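Local coordinates for quercetin 2,3-dioxygenase (PDB 1TQ5), which cleaves the flavonol quercetin with molecular oxygen in vitro, as a metal-dependent bicupin of the pirin family whose physiological role is unknown, at residues F24-Y29 against L40-D45; L162-L167 against D220-L225. One frame throughout, in Å; residues are numbered along the deposited sequence.

Contact 1: residues F24-Y29 against L40-D45; sequences FSFANY and LRVIND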
loop_
_atom_site.group_PDB
_atom_site.type_symbol
_atom_site.label_atom_id
_atom_site.label_comp_id
_atom_site.label_asym_id
_atom_site.label_seq_id
_atom_site.Cartn_x
_atom_site.Cartn_y
_atom_site.Cartn_z
ATOM N N PHE A 24 0.723 9.498 -5.462
ATOM C CA PHE A 24 1.182 10.779 -4.913
ATOM C C PHE A 24 2.465 11.218 -5.604
ATOM O O PHE A 24 3.146 10.412 -6.247
ATOM C CB PHE A 24 1.502 10.664 -3.414
ATOM C CG PHE A 24 0.375 10.131 -2.580
ATOM C CD1 PHE A 24 -0.739 10.912 -2.312
ATOM C CD2 PHE A 24 0.424 8.836 -2.078
ATOM C CE1 PHE A 24 -1.793 10.417 -1.560
ATOM C CE2 PHE A 24 -0.625 8.327 -1.326
ATOM C CZ PHE A 24 -1.739 9.122 -1.066
ATOM N N SER A 25 2.796 12.500 -5.445
ATOM C CA SER A 25 4.014 13.059 -6.014
ATOM C C SER A 25 5.149 12.083 -5.714
ATOM O O SER A 25 5.345 11.676 -4.562
ATOM C CB SER A 25 4.325 14.416 -5.375
ATOM O OG SER A 25 3.220 15.294 -5.481
ATOM N N PHE A 26 5.885 11.702 -6.748
ATOM C CA PHE A 26 6.990 10.763 -6.594
ATOM C C PHE A 26 8.134 11.141 -7.529
ATOM O O PHE A 26 7.918 11.395 -8.714
ATOM C CB PHE A 26 6.526 9.345 -6.926
ATOM C CG PHE A 26 7.516 8.279 -6.547
ATOM C CD1 PHE A 26 7.670 7.897 -5.219
ATOM C CD2 PHE A 26 8.296 7.656 -7.513
ATOM C CE1 PHE A 26 8.588 6.907 -4.862
ATOM C CE2 PHE A 26 9.220 6.664 -7.165
ATOM C CZ PHE A 26 9.363 6.293 -5.836
ATOM N N ALA A 27 9.347 11.172 -6.993
ATOM C CA ALA A 27 10.520 11.509 -7.792
ATOM C C ALA A 27 10.283 12.793 -8.580
ATOM O O ALA A 27 10.158 13.867 -7.996
ATOM C CB ALA A 27 10.846 10.362 -8.739
ATOM N N ASN A 28 10.203 12.669 -9.904
ATOM C CA ASN A 28 9.989 13.820 -10.779
ATOM C C ASN A 28 8.520 14.143 -11.056
ATOM O O ASN A 28 8.213 15.093 -11.781
ATOM C CB ASN A 28 10.718 13.610 -12.110
ATOM C CG ASN A 28 12.223 13.514 -11.940
ATOM O OD1 ASN A 28 12.851 14.408 -11.365
ATOM N ND2 ASN A 28 12.811 12.431 -12.443
ATOM N N TYR A 29 7.613 13.348 -10.498
ATOM C CA TYR A 29 6.184 13.584 -10.687
ATOM C C TYR A 29 5.661 14.412 -9.518
ATOM O O TYR A 29 5.948 14.113 -8.362
ATOM C CB TYR A 29 5.436 12.250 -10.772
ATOM C CG TYR A 29 3.934 12.371 -10.633
ATOM C CD1 TYR A 29 3.168 13.047 -11.590
ATOM C CD2 TYR A 29 3.280 11.809 -9.538
ATOM C CE1 TYR A 29 1.777 13.156 -11.453
ATOM C CE2 TYR A 29 1.899 11.908 -9.391
ATOM C CZ TYR A 29 1.152 12.578 -10.346
ATOM O OH TYR A 29 -0.211 12.662 -10.182
ATOM N N LEU A 40 0.941 8.383 5.069
ATOM C CA LEU A 40 1.011 7.658 3.800
ATOM C C LEU A 40 1.654 8.577 2.769
ATOM O O LEU A 40 1.054 9.559 2.336
ATOM C CB LEU A 40 -0.392 7.248 3.349
ATOM C CG LEU A 40 -0.484 6.344 2.120
ATOM C CD1 LEU A 40 0.359 5.090 2.331
ATOM C CD2 LEU A 40 -1.940 5.990 1.869
ATOM N N ARG A 41 2.879 8.254 2.376
ATOM C CA ARG A 41 3.606 9.091 1.441
ATOM C C ARG A 41 3.666 8.597 0.001
ATOM O O ARG A 41 3.672 9.402 -0.929
ATOM C CB ARG A 41 5.035 9.308 1.958
ATOM C CG ARG A 41 5.120 10.044 3.300
ATOM C CD ARG A 41 4.351 11.356 3.255
ATOM N NE ARG A 41 4.596 12.192 4.424
ATOM C CZ ARG A 41 5.759 12.778 4.698
ATOM N NH1 ARG A 41 6.795 12.621 3.883
ATOM N NH2 ARG A 41 5.887 13.524 5.788
ATOM N N VAL A 42 3.703 7.283 -0.186
ATOM C CA VAL A 42 3.808 6.722 -1.529
ATOM C C VAL A 42 2.944 5.478 -1.774
ATOM O O VAL A 42 2.816 4.612 -0.907
ATOM C CB VAL A 42 5.277 6.326 -1.829
ATOM C CG1 VAL A 42 5.410 5.798 -3.244
ATOM C CG2 VAL A 42 6.205 7.519 -1.614
ATOM N N ILE A 43 2.335 5.424 -2.956
ATOM C CA ILE A 43 1.555 4.270 -3.399
ATOM C C ILE A 43 1.858 4.153 -4.878
ATOM O O ILE A 43 1.315 4.895 -5.709
ATOM C CB ILE A 43 0.019 4.420 -3.245
ATOM C CG1 ILE A 43 -0.404 4.221 -1.793
ATOM C CG2 ILE A 43 -0.687 3.336 -4.075
ATOM C CD1 ILE A 43 0.078 5.281 -0.875
ATOM N N ASN A 44 2.761 3.240 -5.204
ATOM C CA ASN A 44 3.125 3.024 -6.580
ATOM C C ASN A 44 2.589 1.675 -7.031
ATOM O O ASN A 44 2.780 0.655 -6.369
ATOM C CB ASN A 44 4.643 3.081 -6.759
ATOM C CG ASN A 44 5.195 4.488 -6.608
ATOM O OD1 ASN A 44 4.463 5.468 -6.756
ATOM N ND2 ASN A 44 6.492 4.593 -6.327
ATOM N N ASP A 45 1.883 1.708 -8.151
ATOM C CA ASP A 45 1.286 0.529 -8.763
ATOM C C ASP A 45 2.295 0.139 -9.839
ATOM O O ASP A 45 2.281 0.709 -10.929
ATOM C CB ASP A 45 -0.045 0.936 -9.396
ATOM C CG ASP A 45 -0.840 -0.240 -9.920
ATOM O OD1 ASP A 45 -0.225 -1.204 -10.430
ATOM O OD2 ASP A 45 -2.090 -0.182 -9.839
HETATM O O HOH W 1 2.836 7.586 -5.017
#
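Phe24 and Phe26 reach from the loop after strand 18-22 onto strand 40-48, the Phe24 ring spanning Leu40 to Ile43 and Phe26 reaching Val42 and Asn44, with Val42 shared. Phe24 CE2 lies 4.0 Å from Leu40 CG, and Val42 CA sits near the plane of this ring at its edge, 4.0 Å from Phe24 CD2. Phe24 CD2 also approaches the Arg41 carbonyl O at 3.5 Å. Phe26 has its CG anti to the backbone N (chi1 -169°), which brings the ring beside Val42 and under the Asn44 amide: Val42 CG1 lies 3.7 Å from Phe26 CD1, and the amide meets one face of the ring, the two planes 87° apart. One water links the segments, accepting from both Phe24 N (2.9 Å) and Ile43 N (3.0 Å). The strand carries a classic beta bulge in the N-terminal cupin domain, where Arg41 and Val42 both face Trp118. The Phe26 side chain lies about 7 Å from that of His59, a ligand of the divalent metal, close to that domain's metal site. Further out, a type II' beta turn from Phe26 to Tyr29 reverses the loop, and Trp184 of the C-terminal domain meets the Phe24 ring.

Contact 2: residues L162-L167 against D220-L225; sequences LYRWAL and DSEVLL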
loop_
_atom_site.group_PDB
_atom_site.type_symbol
_atom_site.label_atom_id
_atom_site.label_comp_id
_atom_site.label_asym_id
_atom_site.label_seq_id
_atom_site.Cartn_x
_atom_site.Cartn_y
_atom_site.Cartn_z
ATOM N N LEU A 162 -3.474 -0.966 8.907
ATOM C CA LEU A 162 -3.771 -1.266 7.514
ATOM C C LEU A 162 -4.554 -2.571 7.470
ATOM O O LEU A 162 -4.150 -3.569 8.065
ATOM C CB LEU A 162 -2.483 -1.421 6.694
ATOM C CG LEU A 162 -2.647 -1.904 5.241
ATOM C CD1 LEU A 162 -3.487 -0.906 4.439
ATOM C CD2 LEU A 162 -1.271 -2.083 4.598
ATOM N N TYR A 163 -5.680 -2.549 6.773
ATOM C CA TYR A 163 -6.525 -3.723 6.638
ATOM C C TYR A 163 -6.671 -4.099 5.173
ATOM O O TYR A 163 -6.682 -3.229 4.299
ATOM C CB TYR A 163 -7.927 -3.443 7.176
ATOM C CG TYR A 163 -8.008 -3.077 8.635
ATOM C CD1 TYR A 163 -8.333 -4.035 9.594
ATOM C CD2 TYR A 163 -7.786 -1.768 9.058
ATOM C CE1 TYR A 163 -8.440 -3.696 10.937
ATOM C CE2 TYR A 163 -7.887 -1.418 10.397
ATOM C CZ TYR A 163 -8.216 -2.388 11.332
ATOM O OH TYR A 163 -8.315 -2.048 12.664
ATOM N N ARG A 164 -6.756 -5.398 4.910
ATOM C CA ARG A 164 -7.011 -5.888 3.565
ATOM C C ARG A 164 -8.450 -6.371 3.722
ATOM O O ARG A 164 -8.724 -7.274 4.510
ATOM C CB ARG A 164 -6.100 -7.054 3.188
ATOM C CG ARG A 164 -6.492 -7.674 1.856
ATOM C CD ARG A 164 -5.461 -8.665 1.338
ATOM N NE ARG A 164 -5.192 -9.762 2.262
ATOM C CZ ARG A 164 -4.384 -10.781 1.983
ATOM N NH1 ARG A 164 -4.187 -11.738 2.878
ATOM N NH2 ARG A 164 -3.775 -10.843 0.803
ATOM N N TRP A 165 -9.362 -5.751 2.984
ATOM C CA TRP A 165 -10.779 -6.066 3.087
ATOM C C TRP A 165 -11.335 -6.733 1.831
ATOM O O TRP A 165 -11.442 -6.101 0.778
ATOM C CB TRP A 165 -11.548 -4.767 3.350
ATOM C CG TRP A 165 -12.712 -4.893 4.279
ATOM C CD1 TRP A 165 -13.574 -5.947 4.386
ATOM C CD2 TRP A 165 -13.171 -3.904 5.206
ATOM N NE1 TRP A 165 -14.541 -5.677 5.324
ATOM C CE2 TRP A 165 -14.318 -4.428 5.843
ATOM C CE3 TRP A 165 -12.725 -2.625 5.562
ATOM C CZ2 TRP A 165 -15.025 -3.716 6.818
ATOM C CZ3 TRP A 165 -13.428 -1.916 6.532
ATOM C CH2 TRP A 165 -14.566 -2.467 7.148
ATOM N N ALA A 166 -11.686 -8.010 1.940
ATOM C CA ALA A 166 -12.261 -8.724 0.806
ATOM C C ALA A 166 -13.776 -8.711 0.987
ATOM O O ALA A 166 -14.282 -9.098 2.037
ATOM C CB ALA A 166 -11.742 -10.159 0.757
ATOM N N LEU A 167 -14.495 -8.249 -0.030
ATOM C CA LEU A 167 -15.951 -8.183 0.044
ATOM C C LEU A 167 -16.625 -8.848 -1.144
ATOM O O LEU A 167 -16.240 -8.635 -2.290
ATOM C CB LEU A 167 -16.422 -6.726 0.119
ATOM C CG LEU A 167 -16.032 -5.888 1.336
ATOM C CD1 LEU A 167 -16.567 -4.483 1.154
ATOM C CD2 LEU A 167 -16.592 -6.506 2.607
ATOM N N ASP A 220 -17.620 -8.501 -6.427
ATOM C CA ASP A 220 -16.611 -9.030 -5.514
ATOM C C ASP A 220 -15.446 -8.056 -5.579
ATOM O O ASP A 220 -14.976 -7.720 -6.662
ATOM C CB ASP A 220 -16.140 -10.420 -5.948
ATOM C CG ASP A 220 -17.274 -11.421 -6.033
ATOM O OD1 ASP A 220 -18.064 -11.508 -5.068
ATOM O OD2 ASP A 220 -17.369 -12.127 -7.062
ATOM N N SER A 221 -14.977 -7.601 -4.427
ATOM C CA SER A 221 -13.889 -6.640 -4.419
ATOM C C SER A 221 -12.894 -6.874 -3.300
ATOM O O SER A 221 -13.064 -7.761 -2.461
ATOM C CB SER A 221 -14.459 -5.226 -4.271
ATOM O OG SER A 221 -15.480 -4.977 -5.220
ATOM N N GLU A 222 -11.844 -6.060 -3.308
ATOM C CA GLU A 222 -10.825 -6.098 -2.272
ATOM C C GLU A 222 -10.243 -4.699 -2.187
ATOM O O GLU A 222 -9.890 -4.104 -3.205
ATOM C CB GLU A 222 -9.717 -7.097 -2.603
ATOM C CG GLU A 222 -8.618 -7.136 -1.541
ATOM C CD GLU A 222 -7.555 -8.180 -1.829
ATOM O OE1 GLU A 222 -7.913 -9.373 -1.948
ATOM O OE2 GLU A 222 -6.362 -7.809 -1.932
ATOM N N VAL A 223 -10.182 -4.163 -0.974
ATOM C CA VAL A 223 -9.627 -2.839 -0.762
ATOM C C VAL A 223 -8.647 -2.872 0.386
ATOM O O VAL A 223 -8.704 -3.751 1.253
ATOM C CB VAL A 223 -10.713 -1.788 -0.415
ATOM C CG1 VAL A 223 -11.714 -1.670 -1.551
ATOM C CG2 VAL A 223 -11.409 -2.168 0.888
ATOM N N LEU A 224 -7.732 -1.912 0.366
ATOM C CA LEU A 224 -6.748 -1.753 1.418
ATOM C C LEU A 224 -7.252 -0.526 2.157
ATOM O O LEU A 224 -7.505 0.514 1.541
ATOM C CB LEU A 224 -5.361 -1.473 0.833
ATOM C CG LEU A 224 -4.735 -2.557 -0.055
ATOM C CD1 LEU A 224 -3.366 -2.104 -0.509
ATOM C CD2 LEU A 224 -4.624 -3.869 0.721
ATOM N N LEU A 225 -7.428 -0.650 3.467
ATOM C CA LEU A 225 -7.912 0.473 4.246
ATOM C C LEU A 225 -6.828 0.934 5.198
ATOM O O LEU A 225 -6.430 0.209 6.114
ATOM C CB LEU A 225 -9.182 0.096 5.018
ATOM C CG LEU A 225 -9.908 1.271 5.692
ATOM C CD1 LEU A 225 -11.408 1.002 5.741
ATOM C CD2 LEU A 225 -9.347 1.491 7.091
#
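Two antiparallel neighbours, strands 161-167 and 221-228, pair here inside a sheet of the C-terminal cupin domain, flanked by strand 141-146 beyond the first and strand 182-187 beyond the second. The short segments run at 166° to one another. Tyr163-Leu225, Trp165-Val223 and Leu167-Ser221 are hydrogen-bonded pairs, each with two N-H...O bonds; Arg164-Leu224 and Ala166-Glu222 are the non-hydrogen-bonded pairs between them. The bond from Trp165 N to Val223 O is short, 2.7 Å, and nearly straight at 174°. CA-H...O contacts fill in between, among them Glu222 CA to Trp165 O at 3.1 Å.

On one face, Leu225 lies alongside Tyr163 and Trp165 of the facing strand, pointing the same way as they do. Its CG is anti to the backbone N (chi1 -170°), and its two methyl branches divide the work: CD1 meets the indole edge in plane, 3.6 Å from Trp165 CZ3, while CD2 lies 4.1 Å from Tyr163 CD2. This layer continues onto Val183 and Ile185 of strand 182-187.

The other face carries Arg164 and Glu222. Gln142 OE1 and Gly88 O accept from the guanidinium, and Tyr67 OH bonds Glu222 OE2 and, weakly, Arg164 NH2. Between the pair, the arginine's methylene carbons touch the carboxylate: Arg164 CD lies 3.5 Å from Glu222 OE2, while Arg164 NE stays 4.8 Å from that oxygen, too far for a salt bridge.

In the fold
From the N terminus, the chain passes through strand 18-22 and turns in the loop holding 24-29; contact 1 closes ten residues later, when the chain enters strand 40-48. Contact 2 opens only in the second cupin domain and closes a far longer excursion, 52 residues that include strands 172-175, 182-187 and 213-217, before 221-228 returns beside 161-167. The two closures therefore follow in series, neither crossing nor enclosing the other. The centres of contact 1 and contact 2 lie about 21 Å apart, on opposite sides of the chain's centre. Contact 1 ties a loop to the N-terminal domain's sheet, contact 2 joins strands within the C-terminal one, and Leu40, touching Phe226 and Leu228 of strand 221-228, bridges the domains.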